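Local coordinates for periplasmic zinc-binding protein troA (Treponema pallidum, PDB 1K0F) that binds zinc with high affinity in the periplasm and delivers it to the membrane permease of the TroABC import system, at residues 6-10 with 62-66; 106-111 with 143-147; 147-151 with 174-178. All blocks are in the same frame, centred on the assembly; numbering follows the deposited sequence.

Interaction 1: 6-10 with 62-66; sequences VTTIG and LETKM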
loop_
_atom_site.group_PDB
_atom_site.type_symbol
_atom_site.label_atom_id
_atom_site.label_comp_id
_atom_site.label_asym_id
_atom_site.label_seq_id
_atom_site.Cartn_x
_atom_site.Cartn_y
_atom_site.Cartn_z
ATOM N N VAL A 6 -17.867 2.540 -0.392
ATOM C CA VAL A 6 -17.082 2.177 -1.562
ATOM C C VAL A 6 -15.678 2.685 -1.390
ATOM O O VAL A 6 -15.460 3.875 -1.183
ATOM C CB VAL A 6 -17.664 2.761 -2.864
ATOM C CG1 VAL A 6 -16.640 2.620 -3.997
ATOM C CG2 VAL A 6 -18.961 2.031 -3.235
ATOM N N THR A 7 -14.723 1.770 -1.476
ATOM C CA THR A 7 -13.328 2.132 -1.307
ATOM C C THR A 7 -12.507 1.799 -2.543
ATOM O O THR A 7 -12.926 1.019 -3.399
ATOM C CB THR A 7 -12.720 1.410 -0.089
ATOM O OG1 THR A 7 -12.242 0.125 -0.492
ATOM C CG2 THR A 7 -13.757 1.239 1.006
ATOM N N THR A 8 -11.326 2.396 -2.613
ATOM C CA THR A 8 -10.432 2.190 -3.726
ATOM C C THR A 8 -9.487 1.038 -3.440
ATOM O O THR A 8 -9.802 -0.107 -3.720
ATOM C CB THR A 8 -9.638 3.464 -3.986
ATOM O OG1 THR A 8 -9.122 3.952 -2.741
ATOM C CG2 THR A 8 -10.539 4.543 -4.593
ATOM N N ILE A 9 -8.320 1.339 -2.890
ATOM C CA ILE A 9 -7.338 0.304 -2.574
ATOM C C ILE A 9 -7.862 -0.648 -1.497
ATOM O O ILE A 9 -8.562 -0.228 -0.565
ATOM C CB ILE A 9 -6.031 0.937 -2.092
ATOM C CG1 ILE A 9 -6.320 1.838 -0.887
ATOM C CG2 ILE A 9 -5.417 1.752 -3.215
ATOM C CD1 ILE A 9 -5.080 2.336 -0.202
ATOM N N GLY A 10 -7.523 -1.928 -1.633
ATOM C CA GLY A 10 -7.989 -2.925 -0.684
ATOM C C GLY A 10 -7.664 -2.640 0.775
ATOM O O GLY A 10 -8.388 -3.066 1.677
ATOM N N LEU A 62 -2.565 9.416 -4.193
ATOM C CA LEU A 62 -2.247 8.037 -4.538
ATOM C C LEU A 62 -2.974 7.653 -5.815
ATOM O O LEU A 62 -2.359 7.339 -6.831
ATOM C CB LEU A 62 -2.655 7.087 -3.413
ATOM C CG LEU A 62 -2.445 5.632 -3.796
ATOM C CD1 LEU A 62 -0.983 5.296 -3.658
ATOM C CD2 LEU A 62 -3.295 4.733 -2.935
ATOM N N GLU A 63 -4.298 7.691 -5.738
ATOM C CA GLU A 63 -5.178 7.348 -6.846
ATOM C C GLU A 63 -5.223 8.444 -7.906
ATOM O O GLU A 63 -6.287 8.806 -8.402
ATOM C CB GLU A 63 -6.581 7.086 -6.292
ATOM C CG GLU A 63 -6.629 5.927 -5.297
ATOM C CD GLU A 63 -6.631 6.373 -3.839
ATOM O OE1 GLU A 63 -6.149 7.487 -3.532
ATOM O OE2 GLU A 63 -7.118 5.596 -2.993
ATOM N N THR A 64 -4.044 8.953 -8.247
ATOM C CA THR A 64 -3.870 10.012 -9.239
ATOM C C THR A 64 -4.993 10.220 -10.254
ATOM O O THR A 64 -5.471 11.341 -10.439
ATOM C CB THR A 64 -2.567 9.788 -10.029
ATOM O OG1 THR A 64 -2.646 8.536 -10.730
ATOM C CG2 THR A 64 -1.371 9.762 -9.085
ATOM N N LYS A 65 -5.414 9.142 -10.909
ATOM C CA LYS A 65 -6.448 9.221 -11.939
ATOM C C LYS A 65 -7.910 9.138 -11.488
ATOM O O LYS A 65 -8.744 8.578 -12.197
ATOM C CB LYS A 65 -6.184 8.140 -12.989
ATOM C CG LYS A 65 -5.134 8.523 -14.023
ATOM C CD LYS A 65 -4.029 7.486 -14.109
ATOM C CE LYS A 65 -2.977 7.910 -15.110
ATOM N NZ LYS A 65 -2.833 9.392 -15.136
ATOM N N MET A 66 -8.237 9.709 -10.334
ATOM C CA MET A 66 -9.614 9.658 -9.849
ATOM C C MET A 66 -10.132 11.010 -9.351
ATOM O O MET A 66 -11.309 11.136 -9.006
ATOM C CB MET A 66 -9.737 8.618 -8.733
ATOM C CG MET A 66 -9.808 7.187 -9.231
ATOM S SD MET A 66 -10.364 6.033 -7.971
ATOM C CE MET A 66 -11.357 4.935 -8.940
#
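T8 and E63 meet just past the C-terminal ends of strands 4-7 and 54-57 in the parallel sheet of the N-terminal lobe, where the chain leaves strand 4-7 and turns a corner before helix 10-20. Facing it is the loop after strand 54-57, which makes an inverse gamma turn centred on E63 and reaches the N-cap position of helix 67-73 at M66. The polar part is one buried bond: T8 OG1 gives its proton to E63 OE2 at 2.6 Å. The two side chains come from opposite directions, and the glutamate chain, bent at chi2 (99°), carries its carboxylate up to the hydroxyl. N58 N also donates to OE2, so a main-chain and a side-chain donor grip the same buried oxygen. Apolar contacts flank this bond. I9 and L62 reach toward each other tip to tip, CG2 of I9 lying 3.7 Å from CD2 of L62. The nearest atoms of the L62 side chain lie about 4 Å from those of the zinc ligands H37 and H102, so this packing borders the metal site, empty here. Beyond T8, M66 slides past in the opposite direction, its SD 3.7 Å from T8 CG2. The T8 hydroxyl approaches OE2 from the anti side, 24° out of the carboxylate plane.

Interaction 2: 106-111 with 143-147; sequences DVKLWS and LDKLD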
loop_
_atom_site.group_PDB
_atom_site.type_symbol
_atom_site.label_atom_id
_atom_site.label_comp_id
_atom_site.label_asym_id
_atom_site.label_seq_id
_atom_site.Cartn_x
_atom_site.Cartn_y
_atom_site.Cartn_z
ATOM N N ASP A 106 3.716 2.234 6.990
ATOM C CA ASP A 106 4.188 2.640 8.301
ATOM C C ASP A 106 2.954 2.369 9.159
ATOM O O ASP A 106 2.116 3.244 9.357
ATOM C CB ASP A 106 4.556 4.123 8.361
ATOM C CG ASP A 106 5.110 4.527 9.727
ATOM O OD1 ASP A 106 4.888 3.779 10.709
ATOM O OD2 ASP A 106 5.769 5.587 9.826
ATOM N N VAL A 107 2.836 1.128 9.618
ATOM C CA VAL A 107 1.715 0.676 10.435
ATOM C C VAL A 107 1.270 1.684 11.476
ATOM O O VAL A 107 0.079 1.864 11.694
ATOM C CB VAL A 107 2.064 -0.625 11.160
ATOM C CG1 VAL A 107 0.892 -1.087 11.975
ATOM C CG2 VAL A 107 2.486 -1.680 10.163
ATOM N N LYS A 108 2.231 2.337 12.117
ATOM C CA LYS A 108 1.935 3.315 13.153
ATOM C C LYS A 108 1.306 4.595 12.605
ATOM O O LYS A 108 0.506 5.246 13.275
ATOM C CB LYS A 108 3.223 3.652 13.905
ATOM C CG LYS A 108 3.071 3.747 15.413
ATOM C CD LYS A 108 3.625 5.070 15.944
ATOM C CE LYS A 108 4.928 4.876 16.714
ATOM N NZ LYS A 108 5.132 5.954 17.725
ATOM N N LEU A 109 1.682 4.960 11.387
ATOM C CA LEU A 109 1.162 6.166 10.750
ATOM C C LEU A 109 -0.075 5.842 9.923
ATOM O O LEU A 109 -0.742 6.733 9.397
ATOM C CB LEU A 109 2.235 6.787 9.860
ATOM C CG LEU A 109 1.840 8.020 9.048
ATOM C CD1 LEU A 109 2.094 9.277 9.868
ATOM C CD2 LEU A 109 2.629 8.043 7.746
ATOM N N TRP A 110 -0.376 4.556 9.813
ATOM C CA TRP A 110 -1.539 4.119 9.067
ATOM C C TRP A 110 -2.722 4.113 10.017
ATOM O O TRP A 110 -3.871 4.103 9.586
ATOM C CB TRP A 110 -1.315 2.717 8.516
ATOM C CG TRP A 110 -2.490 2.162 7.776
ATOM C CD1 TRP A 110 -3.213 1.053 8.101
ATOM C CD2 TRP A 110 -3.050 2.674 6.561
ATOM N NE1 TRP A 110 -4.190 0.841 7.164
ATOM C CE2 TRP A 110 -4.119 1.817 6.208
ATOM C CE3 TRP A 110 -2.761 3.768 5.738
ATOM C CZ2 TRP A 110 -4.895 2.024 5.062
ATOM C CZ3 TRP A 110 -3.536 3.976 4.598
ATOM C CH2 TRP A 110 -4.591 3.102 4.270
ATOM N N SER A 111 -2.432 4.112 11.316
ATOM C CA SER A 111 -3.483 4.129 12.324
ATOM C C SER A 111 -4.319 5.383 12.088
ATOM O O SER A 111 -5.496 5.440 12.444
ATOM C CB SER A 111 -2.882 4.170 13.729
ATOM O OG SER A 111 -1.480 4.020 13.683
ATOM N N LEU A 143 -3.071 -3.704 14.289
ATOM C CA LEU A 143 -2.108 -2.832 13.623
ATOM C C LEU A 143 -0.856 -2.751 14.480
ATOM O O LEU A 143 0.258 -2.981 14.008
ATOM C CB LEU A 143 -2.699 -1.428 13.443
ATOM C CG LEU A 143 -3.656 -1.177 12.273
ATOM C CD1 LEU A 143 -3.113 -0.048 11.413
ATOM C CD2 LEU A 143 -3.834 -2.450 11.453
ATOM N N ASP A 144 -1.055 -2.413 15.749
ATOM C CA ASP A 144 0.036 -2.295 16.702
ATOM C C ASP A 144 0.930 -3.535 16.687
ATOM O O ASP A 144 2.143 -3.439 16.486
ATOM C CB ASP A 144 -0.538 -2.052 18.102
ATOM C CG ASP A 144 -1.114 -0.652 18.256
ATOM O OD1 ASP A 144 -1.721 -0.346 19.308
ATOM O OD2 ASP A 144 -0.957 0.146 17.310
ATOM N N LYS A 145 0.344 -4.704 16.904
ATOM C CA LYS A 145 1.137 -5.921 16.879
ATOM C C LYS A 145 1.860 -5.976 15.535
ATOM O O LYS A 145 3.031 -6.339 15.469
ATOM C CB LYS A 145 0.243 -7.152 17.034
ATOM C CG LYS A 145 0.209 -7.735 18.438
ATOM C CD LYS A 145 -0.961 -8.714 18.599
ATOM C CE LYS A 145 -2.078 -8.142 19.477
ATOM N NZ LYS A 145 -2.015 -6.646 19.587
ATOM N N LEU A 146 1.158 -5.593 14.468
ATOM C CA LEU A 146 1.728 -5.617 13.117
ATOM C C LEU A 146 2.938 -4.701 12.991
ATOM O O LEU A 146 3.984 -5.097 12.466
ATOM C CB LEU A 146 0.675 -5.216 12.072
ATOM C CG LEU A 146 1.129 -5.164 10.601
ATOM C CD1 LEU A 146 1.989 -6.372 10.269
ATOM C CD2 LEU A 146 -0.082 -5.130 9.688
ATOM N N ASP A 147 2.799 -3.471 13.459
ATOM C CA ASP A 147 3.912 -2.553 13.380
ATOM C C ASP A 147 5.070 -3.103 14.198
ATOM O O ASP A 147 6.229 -3.027 13.790
ATOM C CB ASP A 147 3.524 -1.184 13.917
ATOM C CG ASP A 147 4.675 -0.220 13.877
ATOM O OD1 ASP A 147 4.820 0.493 12.860
ATOM O OD2 ASP A 147 5.439 -0.186 14.863
#
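V107 and D147 are the facing pair where helix 107-124 lies nearly antiparallel to helix 129-156, the axes of 107-111 and 143-147 coming within 9.0 Å at 156°. V107 points into the other helix and spreads its two methyls along it. CG1, anti to the backbone N (chi1 -179°), heads for L143 and lies 3.9 Å from its CB, while CG2 sits 3.8 Å from L146 CG. V107 is modelled too close to L143 O and D147, so the shortest distances there are doubtful. One turn on, L143 CD1 approaches the indole of W110 at its edge, near the ring plane, 3.5 Å from W110 CD1. Y260 of helix 260-273 touches V107, L143 and L146 and closes this apolar patch. The polar part gathers at the start of helix 107-124. D106 is its N-cap, with OD1 weakly accepting from K108 N (3.3 Å) and L109 N (3.5 Å). K108 N also makes a weak bond to D147 OD1, again 3.3 Å, so one N-H is shared between two carboxylates. The stronger partner of D147 OD1 is the Y178 hydroxyl. D106 and D147 point the same way, planes 23° apart, with their OD1 atoms 3.9 Å from each other. Such closeness would be costly for two full charges, a cost that the amides of the helix start and the tyrosine proton would probably offset.

Interaction 3: 147-151 with 174-178; sequences DAYVR and FSRAY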
loop_
_atom_site.group_PDB
_atom_site.type_symbol
_atom_site.label_atom_id
_atom_site.label_comp_id
_atom_site.label_asym_id
_atom_site.label_seq_id
_atom_site.Cartn_x
_atom_site.Cartn_y
_atom_site.Cartn_z
ATOM N N ASP A 147 2.799 -3.471 13.459
ATOM C CA ASP A 147 3.912 -2.553 13.380
ATOM C C ASP A 147 5.070 -3.103 14.198
ATOM O O ASP A 147 6.229 -3.027 13.790
ATOM C CB ASP A 147 3.524 -1.184 13.917
ATOM C CG ASP A 147 4.675 -0.220 13.877
ATOM O OD1 ASP A 147 4.820 0.493 12.860
ATOM O OD2 ASP A 147 5.439 -0.186 14.863
ATOM N N ALA A 148 4.751 -3.662 15.359
ATOM C CA ALA A 148 5.772 -4.214 16.234
ATOM C C ALA A 148 6.512 -5.320 15.511
ATOM O O ALA A 148 7.735 -5.290 15.391
ATOM C CB ALA A 148 5.133 -4.752 17.501
ATOM N N TYR A 149 5.742 -6.287 15.026
ATOM C CA TYR A 149 6.259 -7.444 14.309
ATOM C C TYR A 149 7.177 -7.033 13.165
ATOM O O TYR A 149 8.294 -7.528 13.058
ATOM C CB TYR A 149 5.079 -8.268 13.786
ATOM C CG TYR A 149 5.429 -9.440 12.892
ATOM C CD1 TYR A 149 5.625 -10.716 13.424
ATOM C CD2 TYR A 149 5.504 -9.287 11.504
ATOM C CE1 TYR A 149 5.876 -11.812 12.600
ATOM C CE2 TYR A 149 5.755 -10.377 10.671
ATOM C CZ TYR A 149 5.937 -11.632 11.225
ATOM O OH TYR A 149 6.155 -12.715 10.405
ATOM N N VAL A 150 6.706 -6.120 12.322
ATOM C CA VAL A 150 7.489 -5.659 11.181
ATOM C C VAL A 150 8.790 -5.001 11.610
ATOM O O VAL A 150 9.763 -4.986 10.858
ATOM C CB VAL A 150 6.691 -4.667 10.313
ATOM C CG1 VAL A 150 7.560 -4.154 9.171
ATOM C CG2 VAL A 150 5.442 -5.350 9.767
ATOM N N ARG A 151 8.809 -4.431 12.809
ATOM C CA ARG A 151 10.033 -3.812 13.287
ATOM C C ARG A 151 10.917 -4.931 13.817
ATOM O O ARG A 151 12.082 -5.032 13.444
ATOM C CB ARG A 151 9.756 -2.791 14.390
ATOM C CG ARG A 151 10.878 -1.755 14.516
ATOM C CD ARG A 151 10.488 -0.567 15.397
ATOM N NE ARG A 151 10.719 0.717 14.737
ATOM C CZ ARG A 151 9.751 1.573 14.421
ATOM N NH1 ARG A 151 8.484 1.286 14.701
ATOM N NH2 ARG A 151 10.047 2.722 13.826
ATOM N N PHE A 174 8.190 2.624 4.652
ATOM C CA PHE A 174 8.594 1.308 5.124
ATOM C C PHE A 174 10.073 1.407 5.511
ATOM O O PHE A 174 10.499 0.876 6.540
ATOM C CB PHE A 174 8.393 0.261 4.019
ATOM C CG PHE A 174 8.912 -1.107 4.370
ATOM C CD1 PHE A 174 8.141 -1.988 5.123
ATOM C CD2 PHE A 174 10.184 -1.508 3.953
ATOM C CE1 PHE A 174 8.628 -3.244 5.458
ATOM C CE2 PHE A 174 10.681 -2.760 4.282
ATOM C CZ PHE A 174 9.906 -3.630 5.035
ATOM N N SER A 175 10.842 2.109 4.684
ATOM C CA SER A 175 12.258 2.287 4.937
ATOM C C SER A 175 12.447 3.169 6.162
ATOM O O SER A 175 13.182 2.811 7.084
ATOM C CB SER A 175 12.934 2.923 3.716
ATOM O OG SER A 175 12.913 4.344 3.773
ATOM N N ARG A 176 11.766 4.312 6.177
ATOM C CA ARG A 176 11.870 5.254 7.284
ATOM C C ARG A 176 11.413 4.654 8.611
ATOM O O ARG A 176 11.968 4.963 9.664
ATOM C CB ARG A 176 11.049 6.508 6.976
ATOM C CG ARG A 176 10.921 7.474 8.141
ATOM C CD ARG A 176 10.190 8.736 7.727
ATOM N NE ARG A 176 8.780 8.682 8.097
ATOM C CZ ARG A 176 7.949 9.721 8.064
ATOM N NH1 ARG A 176 8.380 10.912 7.675
ATOM N NH2 ARG A 176 6.681 9.568 8.430
ATOM N N ALA A 177 10.420 3.772 8.547
ATOM C CA ALA A 177 9.848 3.154 9.743
ATOM C C ALA A 177 10.653 2.024 10.353
ATOM O O ALA A 177 10.946 2.042 11.546
ATOM C CB ALA A 177 8.441 2.658 9.444
ATOM N N TYR A 178 11.018 1.051 9.528
ATOM C CA TYR A 178 11.749 -0.111 10.007
ATOM C C TYR A 178 13.199 -0.234 9.534
ATOM O O TYR A 178 13.819 -1.290 9.694
ATOM C CB TYR A 178 10.939 -1.357 9.646
ATOM C CG TYR A 178 9.454 -1.118 9.825
ATOM C CD1 TYR A 178 8.851 -1.263 11.075
ATOM C CD2 TYR A 178 8.664 -0.677 8.762
ATOM C CE1 TYR A 178 7.502 -0.967 11.268
ATOM C CE2 TYR A 178 7.311 -0.379 8.946
ATOM C CZ TYR A 178 6.741 -0.525 10.202
ATOM O OH TYR A 178 5.418 -0.213 10.399
#
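Y178 packs against V150 and R151, its side chain running along helix 129-156 back toward D147. Its CB is 4.0 Å from V150 O. From there, with CG set beside the backbone N, the side chain carries the ring over the other helix. V150 CG1 sits over the ring centre in a CH-pi contact, 3.5 Å from the centroid and 5° off the normal; the same methyl is 4.0 Å from F174 CE1. A177 CB takes the opposite face, offset toward the rim, so the ring is clamped between two methyls. Along one side, Y178 CD1 meets R151 CA at 3.6 Å, and Y178 CE1 passes D147 O at 3.5 Å. Y178 CE1 also lies over a face of the R151 guanidinium, whose NH1 makes a long salt bridge of 3.4 Å to D147 OD2. At the tip, Y178 OH donates to D147 OD1 at 2.6 Å, reaching that oxygen from above the carboxylate plane, 45° out of it. The helix axes of 147-151 and 174-178 are almost perpendicular, at 84°. The short helix 172-178 thus packs on helix 129-156, consistent with the long backbone helix that links the two lobes in this family of metal-binding proteins.

How the interactions relate
From the N terminus, interaction 1 comes first, closing the loop from strand 4-7 round to the turn before helix 67-73 and tying the corner after strand 4-7 to the loop that follows strand 54-57. Interaction 2 follows in series, joining the start of helix 107-124 to helix 129-156 and closing a helical hairpin. Interaction 3 begins where interaction 2 ends, on D147, and returns through strand 163-166 to helix 172-178. None of the three loops nests within or crosses another. Interactions 2 and 3 touch: V107 N and Y178 OH are 3.0 Å apart, a probable hydrogen bond that brings three helices together. Interaction 1 stays separate, on the opposite side of the chain's centre from interaction 3.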